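Local coordinates for protein phytase (Debaryomyces castellii, PDB 2GFI) that probably removes phosphate groups from phytate (inositol hexakisphosphate), acting as a 3-phytase of the histidine acid phosphatase family, at residues Thr334-Phe339 with Val366-Gln371; Asn295-Asn300 with Ile345-Glu350. All coordinates share one frame; numbering follows the deposited sequence.

Interaction 1: Thr334-Phe339 with Val366-Gln371; sequences TDIEIF and VGITPQ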
ATOM      1  N   THR A 334      -1.276 -17.460  26.950  1.00 26.54           N
ATOM      2  CA  THR A 334      -1.679 -18.767  27.422  1.00 26.28           C
ATOM      3  C   THR A 334      -3.070 -18.726  28.004  1.00 25.66           C
ATOM      4  O   THR A 334      -3.855 -19.623  27.783  1.00 25.87           O
ATOM      5  CB  THR A 334      -0.660 -19.320  28.427  1.00 26.55           C
ATOM      6  OG1 THR A 334       0.585 -19.549  27.754  1.00 27.94           O
ATOM      7  CG2 THR A 334      -1.060 -20.738  28.844  1.00 26.77           C
ATOM      8  N   ASP A 335      -3.397 -17.643  28.688  1.00 25.65           N
ATOM      9  CA  ASP A 335      -4.667 -17.553  29.369  1.00 25.99           C
ATOM     10  C   ASP A 335      -5.757 -17.273  28.388  1.00 26.00           C
ATOM     11  O   ASP A 335      -6.870 -17.816  28.500  1.00 25.67           O
ATOM     12  CB  ASP A 335      -4.574 -16.485  30.410  1.00 26.26           C
ATOM     13  CG  ASP A 335      -3.490 -16.788  31.383  1.00 28.88           C
ATOM     14  OD1 ASP A 335      -3.691 -17.796  32.106  1.00 31.23           O
ATOM     15  OD2 ASP A 335      -2.400 -16.143  31.454  1.00 30.62           O
ATOM     16  N   ILE A 336      -5.404 -16.458  27.396  1.00 25.56           N
ATOM     17  CA  ILE A 336      -6.313 -16.138  26.324  1.00 24.63           C
ATOM     18  C   ILE A 336      -6.511 -17.344  25.437  1.00 24.18           C
ATOM     19  O   ILE A 336      -7.601 -17.523  24.917  1.00 23.07           O
ATOM     20  CB  ILE A 336      -5.812 -14.934  25.531  1.00 24.26           C
ATOM     21  CG1 ILE A 336      -5.771 -13.709  26.452  1.00 24.42           C
ATOM     22  CG2 ILE A 336      -6.715 -14.685  24.322  1.00 24.35           C
ATOM     23  CD1 ILE A 336      -5.147 -12.472  25.826  1.00 23.86           C
ATOM     24  N   GLU A 337      -5.466 -18.157  25.251  1.00 24.33           N
ATOM     25  CA  GLU A 337      -5.611 -19.382  24.446  1.00 24.71           C
ATOM     26  C   GLU A 337      -6.526 -20.357  25.115  1.00 23.59           C
ATOM     27  O   GLU A 337      -7.399 -20.914  24.478  1.00 23.87           O
ATOM     28  CB  GLU A 337      -4.290 -20.102  24.190  1.00 24.98           C
ATOM     29  CG  GLU A 337      -3.695 -19.735  22.883  1.00 28.29           C
ATOM     30  CD  GLU A 337      -2.565 -20.635  22.496  1.00 30.30           C
ATOM     31  OE1 GLU A 337      -2.647 -21.244  21.395  1.00 26.93           O
ATOM     32  OE2 GLU A 337      -1.596 -20.680  23.295  1.00 32.75           O
ATOM     33  N   ILE A 338      -6.297 -20.570  26.400  1.00 23.13           N
ATOM     34  CA  ILE A 338      -7.133 -21.453  27.190  1.00 23.63           C
ATOM     35  C   ILE A 338      -8.565 -20.913  27.248  1.00 23.68           C
ATOM     36  O   ILE A 338      -9.517 -21.657  27.072  1.00 24.05           O
ATOM     37  CB  ILE A 338      -6.518 -21.628  28.599  1.00 23.84           C
ATOM     38  CG1 ILE A 338      -5.157 -22.364  28.501  1.00 23.64           C
ATOM     39  CG2 ILE A 338      -7.515 -22.300  29.538  1.00 22.68           C
ATOM     40  CD1 ILE A 338      -4.296 -22.250  29.745  1.00 22.53           C
ATOM     41  N   PHE A 339      -8.709 -19.612  27.463  1.00 23.65           N
ATOM     42  CA  PHE A 339     -10.010 -18.952  27.332  1.00 24.53           C
ATOM     43  C   PHE A 339     -10.685 -19.358  26.019  1.00 24.26           C
ATOM     44  O   PHE A 339     -11.817 -19.830  26.038  1.00 24.68           O
ATOM     45  CB  PHE A 339      -9.830 -17.426  27.454  1.00 24.98           C
ATOM     46  CG  PHE A 339     -11.104 -16.630  27.443  1.00 26.45           C
ATOM     47  CD1 PHE A 339     -12.346 -17.216  27.687  1.00 27.30           C
ATOM     48  CD2 PHE A 339     -11.052 -15.252  27.240  1.00 28.19           C
ATOM     49  CE1 PHE A 339     -13.515 -16.427  27.701  1.00 27.40           C
ATOM     50  CE2 PHE A 339     -12.239 -14.465  27.226  1.00 28.76           C
ATOM     51  CZ  PHE A 339     -13.452 -15.058  27.476  1.00 26.45           C
ATOM     52  N   VAL A 366      -1.179 -17.654  16.260  1.00 20.38           N
ATOM     53  CA  VAL A 366      -0.983 -16.204  16.028  1.00 19.94           C
ATOM     54  C   VAL A 366      -2.278 -15.459  15.625  1.00 20.23           C
ATOM     55  O   VAL A 366      -2.366 -14.244  15.782  1.00 20.05           O
ATOM     56  CB  VAL A 366       0.140 -15.980  14.992  1.00 19.66           C
ATOM     57  CG1 VAL A 366      -0.303 -16.437  13.611  1.00 19.24           C
ATOM     58  CG2 VAL A 366       0.598 -14.535  14.986  1.00 18.74           C
ATOM     59  N   GLY A 367      -3.274 -16.190  15.105  1.00 20.83           N
ATOM     60  CA  GLY A 367      -4.579 -15.612  14.791  1.00 20.89           C
ATOM     61  C   GLY A 367      -5.294 -15.257  16.098  1.00 21.36           C
ATOM     62  O   GLY A 367      -6.202 -14.410  16.120  1.00 21.61           O
ATOM     63  N   ILE A 368      -4.866 -15.892  17.191  1.00 20.81           N
ATOM     64  CA  ILE A 368      -5.525 -15.722  18.485  1.00 20.56           C
ATOM     65  C   ILE A 368      -4.686 -14.837  19.377  1.00 20.94           C
ATOM     66  O   ILE A 368      -5.199 -13.830  19.888  1.00 21.55           O
ATOM     67  CB  ILE A 368      -5.827 -17.070  19.206  1.00 20.81           C
ATOM     68  CG1 ILE A 368      -6.611 -18.068  18.327  1.00 21.38           C
ATOM     69  CG2 ILE A 368      -6.616 -16.810  20.508  1.00 21.16           C
ATOM     70  CD1 ILE A 368      -6.968 -19.445  19.106  1.00 20.72           C
ATOM     71  N   THR A 369      -3.406 -15.191  19.561  1.00 20.44           N
ATOM     72  CA  THR A 369      -2.551 -14.446  20.472  1.00 20.80           C
ATOM     73  C   THR A 369      -1.231 -13.973  19.875  1.00 20.88           C
ATOM     74  O   THR A 369      -0.167 -14.491  20.241  1.00 21.37           O
ATOM     75  CB  THR A 369      -2.278 -15.217  21.798  1.00 21.24           C
ATOM     76  OG1 THR A 369      -1.524 -16.405  21.520  1.00 23.37           O
ATOM     77  CG2 THR A 369      -3.578 -15.723  22.465  1.00 19.44           C
ATOM     78  N   PRO A 370      -1.273 -12.971  18.990  1.00 20.37           N
ATOM     79  CA  PRO A 370      -0.057 -12.303  18.591  1.00 20.06           C
ATOM     80  C   PRO A 370       0.331 -11.481  19.798  1.00 19.69           C
ATOM     81  O   PRO A 370      -0.470 -11.381  20.737  1.00 19.89           O
ATOM     82  CB  PRO A 370      -0.530 -11.380  17.466  1.00 19.36           C
ATOM     83  CG  PRO A 370      -1.955 -11.061  17.866  1.00 19.44           C
ATOM     84  CD  PRO A 370      -2.451 -12.384  18.315  1.00 20.56           C
ATOM     85  N   GLN A 371       1.526 -10.892  19.791  1.00 19.35           N
ATOM     86  CA  GLN A 371       1.865  -9.934  20.854  1.00 18.95           C
ATOM     87  C   GLN A 371       0.822  -8.844  20.760  1.00 18.95           C
ATOM     88  O   GLN A 371       0.455  -8.447  19.646  1.00 19.91           O
ATOM     89  CB  GLN A 371       3.244  -9.365  20.644  1.00 17.54           C
ATOM     90  CG  GLN A 371       4.349 -10.380  20.743  1.00 17.21           C
ATOM     91  CD  GLN A 371       4.701 -10.737  22.199  1.00 20.46           C
ATOM     92  OE1 GLN A 371       3.994 -10.346  23.127  1.00 18.00           O
ATOM     93  NE2 GLN A 371       5.798 -11.471  22.384  1.00 16.71           N
TER
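The methyl group CG2 of Thr369 lies against Ile336 and Glu337 on the helix 333-343, whose first residue, Asp333, ends the His-Asp (HD) motif of histidine acid phosphatases. The contact is a worked example of how a long excursion of chain is brought back against the helix carrying a predicted catalytic residue, here Asp333, the probable proton donor.

Apolar packing does all the work between the two segments, and no hydrogen bond joins them. Thr369 is turned with OG1 between its backbone N and carbonyl carbon (chi1 65°), which puts CG2 on the helix-facing side. That methyl rests 3.8 Å from Ile336 CG2 and almost as near to Ile336 CB, so it sits on the branch point of the isoleucine. The two side chains run antiparallel alongside each other. Against Glu337 the approach differs: Thr369 CG2 stands 4.0 Å from Glu337 CG, and the threonine meets the glutamate stem roughly perpendicularly, so the aliphatic root of the acid, not its carboxylate, lines the packing. All four touching residues are buried. The side chain of Thr369 also touches that of Asp333, with about 3 Å between their nearest atoms, which places this packing immediately beside the probable active site.

Polar interactions are directed outside the pair. Beyond CG the Glu337 chain runs extended, and its carboxylate receives a hydrogen bond at OE2 from Asn295 and is hydrogen-bonded through OE1 to the hydroxyl of Tyr363; two partners thus hold the buried carboxylate.

Ile336 adds a looser apolar meeting with Ile368. Its CG2, anti to the backbone N (CG1 at chi1 -63°), faces the matching branch methyl of its partner, with 4.4 Å between Ile336 CG2 and Ile368 CG2.

Interaction 2: Asn295-Asn300 with Ile345-Glu350; sequences NSAGNN and ILIPDE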
ATOM      1  N   ASN A 295      -2.203 -25.589  25.208  1.00 25.79           N
ATOM      2  CA  ASN A 295      -3.035 -24.473  25.662  1.00 25.84           C
ATOM      3  C   ASN A 295      -4.436 -24.442  25.098  1.00 25.68           C
ATOM      4  O   ASN A 295      -5.186 -23.523  25.401  1.00 25.34           O
ATOM      5  CB  ASN A 295      -2.388 -23.136  25.321  1.00 25.58           C
ATOM      6  CG  ASN A 295      -0.942 -23.066  25.717  1.00 26.18           C
ATOM      7  OD1 ASN A 295      -0.543 -23.638  26.722  1.00 27.01           O
ATOM      8  ND2 ASN A 295      -0.141 -22.335  24.925  1.00 24.77           N
ATOM      9  N   SER A 296      -4.770 -25.409  24.260  1.00 26.09           N
ATOM     10  CA  SER A 296      -6.068 -25.425  23.637  1.00 27.34           C
ATOM     11  C   SER A 296      -6.700 -26.816  23.730  1.00 28.04           C
ATOM     12  O   SER A 296      -6.349 -27.611  24.602  1.00 28.49           O
ATOM     13  CB  SER A 296      -5.935 -24.950  22.191  1.00 27.81           C
ATOM     14  OG  SER A 296      -7.180 -24.530  21.676  1.00 28.19           O
ATOM     15  N   ALA A 297      -7.620 -27.115  22.830  1.00 28.58           N
ATOM     16  CA  ALA A 297      -8.459 -28.298  22.941  1.00 29.27           C
ATOM     17  C   ALA A 297      -7.699 -29.625  22.827  1.00 29.51           C
ATOM     18  O   ALA A 297      -8.262 -30.692  23.088  1.00 29.99           O
ATOM     19  CB  ALA A 297      -9.609 -28.228  21.912  1.00 28.68           C
ATOM     20  N   GLY A 298      -6.436 -29.560  22.426  1.00 29.75           N
ATOM     21  CA  GLY A 298      -5.563 -30.741  22.430  1.00 30.08           C
ATOM     22  C   GLY A 298      -5.361 -31.233  23.852  1.00 30.53           C
ATOM     23  O   GLY A 298      -5.164 -32.406  24.084  1.00 30.95           O
ATOM     24  N   ASN A 299      -5.408 -30.320  24.808  1.00 31.05           N
ATOM     25  CA  ASN A 299      -5.229 -30.656  26.205  1.00 31.90           C
ATOM     26  C   ASN A 299      -6.598 -30.701  26.894  1.00 33.20           C
ATOM     27  O   ASN A 299      -7.334 -29.688  26.894  1.00 32.85           O
ATOM     28  CB  ASN A 299      -4.297 -29.644  26.885  1.00 31.10           C
ATOM     29  CG  ASN A 299      -3.889 -30.074  28.292  1.00 31.54           C
ATOM     30  OD1 ASN A 299      -4.725 -30.168  29.187  1.00 32.18           O
ATOM     31  ND2 ASN A 299      -2.590 -30.323  28.494  1.00 31.06           N
ATOM     32  N   ASN A 300      -6.923 -31.870  27.474  1.00 34.23           N
ATOM     33  CA  ASN A 300      -8.235 -32.114  28.073  1.00 35.40           C
ATOM     34  C   ASN A 300      -8.605 -31.140  29.206  1.00 35.11           C
ATOM     35  O   ASN A 300      -9.786 -30.977  29.536  1.00 36.27           O
ATOM     36  CB  ASN A 300      -8.425 -33.611  28.483  1.00 36.55           C
ATOM     37  CG  ASN A 300      -7.380 -34.136  29.534  1.00 38.79           C
ATOM     38  OD1 ASN A 300      -6.626 -33.373  30.157  1.00 40.36           O
ATOM     39  ND2 ASN A 300      -7.360 -35.482  29.729  1.00 42.60           N
ATOM     40  N   ILE A 345     -14.514 -20.579  19.175  1.00 24.67           N
ATOM     41  CA  ILE A 345     -14.724 -20.019  17.835  1.00 23.91           C
ATOM     42  C   ILE A 345     -13.516 -20.157  16.895  1.00 24.44           C
ATOM     43  O   ILE A 345     -13.635 -20.029  15.675  1.00 24.79           O
ATOM     44  CB  ILE A 345     -15.184 -18.553  17.947  1.00 22.57           C
ATOM     45  CG1 ILE A 345     -14.144 -17.737  18.713  1.00 20.48           C
ATOM     46  CG2 ILE A 345     -16.530 -18.516  18.633  1.00 22.79           C
ATOM     47  CD1 ILE A 345     -14.394 -16.244  18.658  1.00 19.08           C
ATOM     48  N   LEU A 346     -12.341 -20.386  17.458  1.00 25.42           N
ATOM     49  CA  LEU A 346     -11.150 -20.544  16.628  1.00 26.06           C
ATOM     50  C   LEU A 346     -10.486 -21.903  16.869  1.00 26.98           C
ATOM     51  O   LEU A 346      -9.287 -22.084  16.632  1.00 27.25           O
ATOM     52  CB  LEU A 346     -10.202 -19.362  16.823  1.00 25.54           C
ATOM     53  CG  LEU A 346     -10.707 -18.068  16.169  1.00 23.64           C
ATOM     54  CD1 LEU A 346      -9.890 -16.895  16.649  1.00 23.21           C
ATOM     55  CD2 LEU A 346     -10.665 -18.164  14.633  1.00 20.78           C
ATOM     56  N   ILE A 347     -11.314 -22.858  17.301  1.00 27.69           N
ATOM     57  CA  ILE A 347     -10.878 -24.213  17.665  1.00 28.10           C
ATOM     58  C   ILE A 347     -11.266 -25.218  16.562  1.00 28.54           C
ATOM     59  O   ILE A 347     -12.418 -25.283  16.158  1.00 28.48           O
ATOM     60  CB  ILE A 347     -11.493 -24.609  19.070  1.00 27.80           C
ATOM     61  CG1 ILE A 347     -11.209 -23.533  20.121  1.00 26.70           C
ATOM     62  CG2 ILE A 347     -11.023 -25.993  19.539  1.00 26.76           C
ATOM     63  CD1 ILE A 347      -9.763 -23.048  20.179  1.00 26.92           C
ATOM     64  N   PRO A 348     -10.315 -26.011  16.079  1.00 29.51           N
ATOM     65  CA  PRO A 348     -10.626 -27.010  15.047  1.00 30.73           C
ATOM     66  C   PRO A 348     -11.497 -28.121  15.653  1.00 32.34           C
ATOM     67  O   PRO A 348     -11.462 -28.317  16.872  1.00 32.04           O
ATOM     68  CB  PRO A 348      -9.248 -27.567  14.663  1.00 29.79           C
ATOM     69  CG  PRO A 348      -8.445 -27.396  15.852  1.00 29.32           C
ATOM     70  CD  PRO A 348      -8.899 -26.059  16.488  1.00 29.32           C
ATOM     71  N   ASP A 349     -12.252 -28.832  14.813  1.00 34.40           N
ATOM     72  CA  ASP A 349     -13.089 -29.960  15.263  1.00 36.92           C
ATOM     73  C   ASP A 349     -12.280 -31.113  15.797  1.00 37.21           C
ATOM     74  O   ASP A 349     -12.707 -31.822  16.726  1.00 37.29           O
ATOM     75  CB  ASP A 349     -13.905 -30.506  14.103  1.00 38.21           C
ATOM     76  CG  ASP A 349     -15.043 -29.590  13.718  1.00 41.25           C
ATOM     77  OD1 ASP A 349     -15.571 -28.877  14.621  1.00 43.06           O
ATOM     78  OD2 ASP A 349     -15.463 -29.536  12.532  1.00 45.12           O
ATOM     79  N   GLU A 350     -11.128 -31.318  15.164  1.00 37.44           N
ATOM     80  CA  GLU A 350     -10.242 -32.414  15.505  1.00 38.33           C
ATOM     81  C   GLU A 350      -8.846 -31.932  15.896  1.00 35.58           C
ATOM     82  O   GLU A 350      -8.434 -30.819  15.576  1.00 34.69           O
ATOM     83  CB  GLU A 350     -10.199 -33.482  14.387  1.00 38.04           C
ATOM     84  CG  GLU A 350     -10.274 -32.953  12.958  1.00 41.40           C
ATOM     85  CD  GLU A 350     -10.044 -34.027  11.873  1.00 42.58           C
ATOM     86  OE1 GLU A 350     -10.003 -35.264  12.214  1.00 50.20           O
ATOM     87  OE2 GLU A 350      -9.891 -33.637  10.656  1.00 49.15           O
TER
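Ile347 reaches Ser296 and Ala297 with two different branches, a compact illustration of how one beta-branched residue can close two loops against each other. Its CG1 stands anti to its carbonyl carbon (chi1 -52°), and a second bend at chi2 -48° carries CD1 one way while CG2 is left to face another. The longer branch meets the serine and the shorter one the alanine.

Toward Ser296 the approach is nearly end-on from the hydroxyl side: the bond from CB to OG aims almost straight at the terminal methyl, and Ser296 OG lies 3.3 Å from Ile347 CD1. This is a close van der Waals meeting of oxygen and methyl, with no hydrogen bond across the contact. The serine hydroxyl gets there by lying anti to its backbone N (chi1 -161°), extended from the turn. Toward Ala297 two methyls meet, Ala297 CB and Ile347 CG2 being 3.6 Å apart, with the isoleucine branch pointing more directly at its partner than the alanine methyl does.

The serine and alanine are presented by a type I beta turn from Ser296 to Asn299, closed by the bond of 2.9 Å from Asn299 N to Ser296 O. Ser296 is where the helical conformation of 277-295 is lost, and the Asn299 side chain, through OD1, caps the backbone N of Met301, leading into the next helix.

The contact therefore packs an interhelical turn on the loop that leaves helix 333-343. Ser341 of that helix touches both Ser296 and Ala297, while Tyr292 of helix 277-295 touches Ala297 and Pro348. Just before Ile347, nearer the helix, Ile345 packs on Tyr390 and Ile392 of strand 385-392, and Leu346 also reaches Ile392.

Overall arrangement
From the N terminus, the chain first passes the turn at 295-300, then runs through helix 302-318 and strand 326-331, a strand of the central sheet, into helix 333-343. The loop at 345-350 comes back to that turn, so interaction 2 closes a loop of 44 residues. The chain then reaches 366-371, where interaction 1 closes a shorter loop of 26. Because their segments alternate, the two closures cross instead of nesting; helix 333-343 lies inside the loop closed by interaction 2 and supplies the first segment of interaction 1. Their centres are 12 Å apart and they meet directly: Ile338 CG1 packs on Asn295 O, and Leu346 CD1 on Ile368 CG1. Together they tie the turn, the helix and the returning chain.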